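Local coordinates for flagellar hook associated protein type 3 FlgL (Legionella pneumophila subsp. pneumophila, PDB 5YTI) that belongs to the bacterial flagellin family and, as a hook-associated protein, probably serves as a structural component of the junction between flagellar hook and filament, at residues D180-R185 and L339-D344; T227-S232 and V237-G242. All coordinates share one frame; numbering follows the deposited sequence.

Interaction 1 of 2, residues D180-R185 and L339-D344; sequences DNVFMR and LSVQSD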
# COMPACT_ATOMS: atom_id res chain seq x y z
N ASP A 180 1.89 11.55 -2.76
CA ASP A 180 1.58 10.62 -1.68
C ASP A 180 1.05 9.33 -2.28
O ASP A 180 1.39 8.24 -1.83
CB ASP A 180 0.57 11.22 -0.70
CG ASP A 180 -0.83 11.34 -1.31
OD1 ASP A 180 -0.95 12.05 -2.35
OD2 ASP A 180 -1.78 10.73 -0.76
N ASN A 181 0.24 9.43 -3.32
CA ASN A 181 -0.20 8.22 -4.00
C ASN A 181 0.90 7.61 -4.88
O ASN A 181 1.11 6.42 -4.82
CB ASN A 181 -1.45 8.45 -4.83
CG ASN A 181 -2.03 7.17 -5.35
OD1 ASN A 181 -2.16 6.20 -4.63
ND2 ASN A 181 -2.32 7.14 -6.62
N VAL A 182 1.61 8.42 -5.67
CA VAL A 182 2.53 7.84 -6.65
C VAL A 182 3.82 7.30 -6.04
O VAL A 182 4.23 6.20 -6.37
CB VAL A 182 2.89 8.83 -7.75
CG1 VAL A 182 3.89 8.20 -8.70
CG2 VAL A 182 1.64 9.25 -8.51
N PHE A 183 4.42 8.05 -5.12
CA PHE A 183 5.75 7.75 -4.63
C PHE A 183 5.88 7.31 -3.18
O PHE A 183 6.82 6.62 -2.86
CB PHE A 183 6.63 8.98 -4.83
CG PHE A 183 6.80 9.38 -6.27
CD1 PHE A 183 7.72 8.75 -7.06
CD2 PHE A 183 6.04 10.40 -6.81
CE1 PHE A 183 7.87 9.11 -8.39
CE2 PHE A 183 6.18 10.77 -8.13
CZ PHE A 183 7.10 10.13 -8.93
N MSE A 184 4.97 7.71 -2.29
CA MSE A 184 5.22 7.52 -0.85
C MSE A 184 4.59 6.32 -0.18
O MSE A 184 5.21 5.66 0.65
CB MSE A 184 4.83 8.74 -0.04
CG MSE A 184 5.26 10.05 -0.70
SE MSE A 184 7.18 10.47 -0.47
CE MSE A 184 7.23 10.13 1.47
N ARG A 185 3.34 6.02 -0.49
CA ARG A 185 2.66 4.96 0.25
C ARG A 185 2.63 3.70 -0.57
O ARG A 185 1.80 3.55 -1.46
CB ARG A 185 1.25 5.39 0.60
CG ARG A 185 1.15 6.79 1.16
CD ARG A 185 2.20 7.08 2.21
NE ARG A 185 1.91 8.35 2.86
CZ ARG A 185 2.56 8.79 3.93
NH1 ARG A 185 3.55 8.08 4.45
NH2 ARG A 185 2.22 9.95 4.48
N LEU A 339 2.73 1.17 -12.55
CA LEU A 339 1.91 0.65 -13.62
C LEU A 339 0.41 0.84 -13.36
O LEU A 339 -0.34 1.03 -14.32
CB LEU A 339 2.21 -0.83 -13.87
CG LEU A 339 1.40 -1.51 -14.97
CD1 LEU A 339 1.57 -0.83 -16.33
CD2 LEU A 339 1.79 -2.98 -15.07
N SER A 340 -0.06 0.79 -12.11
CA SER A 340 -1.49 0.93 -11.86
C SER A 340 -1.86 2.39 -12.00
O SER A 340 -2.93 2.71 -12.49
CB SER A 340 -1.95 0.36 -10.51
OG SER A 340 -1.59 1.17 -9.41
N VAL A 341 -0.95 3.27 -11.59
CA VAL A 341 -1.16 4.69 -11.85
C VAL A 341 -1.16 4.92 -13.35
O VAL A 341 -1.98 5.66 -13.82
CB VAL A 341 -0.12 5.59 -11.17
CG1 VAL A 341 -0.35 7.04 -11.52
CG2 VAL A 341 -0.18 5.46 -9.65
N GLN A 342 -0.29 4.28 -14.10
CA GLN A 342 -0.33 4.39 -15.57
C GLN A 342 -1.62 3.85 -16.14
O GLN A 342 -2.20 4.48 -17.01
CB GLN A 342 0.83 3.65 -16.24
CG GLN A 342 2.18 4.30 -16.03
CD GLN A 342 3.29 3.44 -16.55
OE1 GLN A 342 3.42 2.29 -16.15
NE2 GLN A 342 4.10 3.99 -17.43
N SER A 343 -2.06 2.69 -15.68
CA SER A 343 -3.30 2.13 -16.20
C SER A 343 -4.44 3.12 -15.92
O SER A 343 -5.24 3.36 -16.80
CB SER A 343 -3.60 0.73 -15.63
OG SER A 343 -2.62 -0.22 -16.05
N ASP A 344 -4.46 3.73 -14.72
CA ASP A 344 -5.49 4.71 -14.35
C ASP A 344 -5.53 5.90 -15.33
O ASP A 344 -6.59 6.41 -15.70
CB ASP A 344 -5.27 5.27 -12.93
CG ASP A 344 -6.50 6.02 -12.40
OD1 ASP A 344 -7.49 5.33 -12.08
OD2 ASP A 344 -6.49 7.27 -12.28
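V341 meets N181 and V182 through its two methyl branches, and tracing its side chain outward accounts for the whole contact. Its bond from CA to CB is directed at 180-185, yet V341 CB is still 4.9 Å from V182 CG2. Beyond CB the side chain forks. CG1, set anti to the backbone N (chi1 177°), comes nearest V182, with 4.2 Å between V341 CG1 and V182 CG2, an apolar methyl-to-methyl approach. CG2, lying beside the backbone N, meets the amide of N181, with 4.1 Å between V341 CG2 and N181 ND2; it also stays near V182, V341 CG2 being 4.4 Å from V182 CG2. With a methyl carbon as the partner of ND2 at that distance, the approach to the amide nitrogen is van der Waals packing. The N181 and V341 side chains slide past one another in opposite directions. The amide oxygen faces other company: N181 OD1 is hydrogen-bonded to N293 of the second subunit. V341 belongs to the long helix 316-374, whereas V182 and N181 lie on the short helix 179-184. L80, from helix 49-96 in the flagellin N-terminal helical region, touches both valines, so the contact docks a short helix onto the long-helix bundle of the flagellin family. A hydrogen bond between N181 O and H337 NE2 also ties the short helix to helix 316-374. The short helix is wound as a wider pi-type turn over 180-184, closed by R185 N to D180 O at 3.2 Å. The other methyl of V182, CG1, sits over one face of the F183 ring, 3.5 Å above its plane and offset toward the rim.

Interaction 2 of 2, residues T227-S232 and V237-G242; sequences TFALNS and VVMVSG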
# COMPACT_ATOMS: atom_id res chain seq x y z
N THR A 227 12.52 -17.51 16.47
CA THR A 227 13.67 -17.72 17.31
C THR A 227 14.10 -19.17 17.05
O THR A 227 13.28 -20.11 17.14
CB THR A 227 13.31 -17.42 18.81
OG1 THR A 227 11.90 -17.54 19.01
CG2 THR A 227 13.65 -15.96 19.23
N PHE A 228 15.36 -19.36 16.65
CA PHE A 228 15.93 -20.71 16.50
C PHE A 228 16.60 -21.18 17.80
O PHE A 228 17.44 -20.48 18.37
CB PHE A 228 16.95 -20.75 15.32
CG PHE A 228 16.36 -20.30 14.02
CD1 PHE A 228 15.68 -21.17 13.21
CD2 PHE A 228 16.44 -18.99 13.63
CE1 PHE A 228 15.09 -20.75 12.05
CE2 PHE A 228 15.85 -18.55 12.46
CZ PHE A 228 15.17 -19.43 11.68
N ALA A 229 16.23 -22.35 18.29
CA ALA A 229 16.91 -22.88 19.48
C ALA A 229 16.83 -24.41 19.58
O ALA A 229 16.45 -25.08 18.60
CB ALA A 229 16.40 -22.19 20.75
N LEU A 230 17.17 -24.94 20.77
CA LEU A 230 17.51 -26.37 20.95
C LEU A 230 16.48 -27.28 21.61
O LEU A 230 15.82 -26.94 22.60
CB LEU A 230 18.83 -26.50 21.73
CG LEU A 230 20.05 -25.94 20.97
CD1 LEU A 230 21.25 -25.83 21.91
CD2 LEU A 230 20.37 -26.79 19.74
N ASN A 231 16.36 -28.46 21.00
CA ASN A 231 15.74 -29.64 21.60
C ASN A 231 16.48 -30.03 22.86
O ASN A 231 17.68 -29.74 23.00
CB ASN A 231 15.83 -30.83 20.64
CG ASN A 231 14.54 -31.09 19.89
OD1 ASN A 231 13.50 -30.52 20.21
ND2 ASN A 231 14.60 -31.96 18.89
N SER A 232 15.78 -30.71 23.76
CA SER A 232 16.45 -31.37 24.86
C SER A 232 17.38 -32.50 24.32
O SER A 232 18.42 -32.79 24.93
CB SER A 232 15.42 -31.87 25.88
OG SER A 232 14.65 -30.76 26.33
N VAL A 237 15.75 -26.14 16.25
CA VAL A 237 14.30 -26.13 16.22
C VAL A 237 13.80 -24.70 16.00
O VAL A 237 14.52 -23.74 16.25
CB VAL A 237 13.76 -26.80 17.53
CG1 VAL A 237 13.28 -25.76 18.54
CG2 VAL A 237 12.66 -27.81 17.24
N VAL A 238 12.58 -24.55 15.50
CA VAL A 238 12.07 -23.25 15.05
C VAL A 238 10.85 -22.84 15.84
O VAL A 238 9.84 -23.60 15.90
CB VAL A 238 11.67 -23.28 13.55
CG1 VAL A 238 10.95 -22.01 13.11
CG2 VAL A 238 12.89 -23.49 12.70
N MSE A 239 10.92 -21.66 16.44
CA MSE A 239 9.82 -21.19 17.27
C MSE A 239 9.32 -19.87 16.79
O MSE A 239 10.08 -19.06 16.28
CB MSE A 239 10.27 -21.15 18.71
CG MSE A 239 10.30 -22.60 19.16
SE MSE A 239 10.92 -22.78 21.00
CE MSE A 239 12.79 -22.16 20.76
N VAL A 240 8.03 -19.67 16.95
CA VAL A 240 7.42 -18.41 16.60
C VAL A 240 6.37 -18.03 17.63
O VAL A 240 5.52 -18.85 18.03
CB VAL A 240 6.76 -18.45 15.20
CG1 VAL A 240 5.91 -17.22 14.93
CG2 VAL A 240 7.83 -18.56 14.12
N SER A 241 6.42 -16.78 18.04
CA SER A 241 5.42 -16.26 18.93
C SER A 241 5.24 -14.82 18.54
O SER A 241 5.90 -14.34 17.63
CB SER A 241 5.88 -16.38 20.37
OG SER A 241 6.96 -15.48 20.54
N GLY A 242 4.36 -14.11 19.24
CA GLY A 242 3.98 -12.79 18.79
C GLY A 242 3.26 -12.05 19.88
O GLY A 242 2.66 -12.66 20.76
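F228 and V238 stand side by side on one face of the hairpin and point the same way, while T227, A229, V237 and M239 occupy the other. In the non-hydrogen-bonded pair F228-V238, the CG of F228 lies beside its backbone N (chi1 -56°), and the ring atom F228 CE1 comes to 3.6 Å from V238 CG2. On the reverse face the side chains of T227 and M239 cross at a slant. M239, a selenomethionine, is extended up to SE and then bent at chi3 (-66°), which brings its CE back to 3.6 Å from A229 CB, a diagonal contact across the strands. The hydrogen-bonded pairs fix this register: T227 N to M239 O and M239 N to T227 O each span 2.9 Å, and A229 N to V237 O spans 3.0 Å, with a weak return bond from V237 N to A229 O. The strand axes make 135° between their N-to-C directions, well short of straight antiparallel. This beta hairpin lies inside a five-stranded antiparallel sheet: on one side F228 packs on F286 of strand 285-290, and on the other V240 packs on V248 of strand 246-249.

Overall arrangement
The centre of interaction 1 is about 8 Å from the centre of the chain, and its touching residues are mostly buried; the centre of interaction 2 is about 33 Å from it, and that contact is partly buried. They share no helix or strand: the first joins two helices far apart in sequence, the second two neighbouring strands. Their chemistry differs accordingly, 99 Å² of side-chain packing against 381 Å² in which backbone hydrogen bonds set the register. Only interaction 1 has the second subunit of the assembly at its border. Interaction 2 is nested in the stretch of chain closed by interaction 1, yet the two stay about 25 Å apart between nearest atoms.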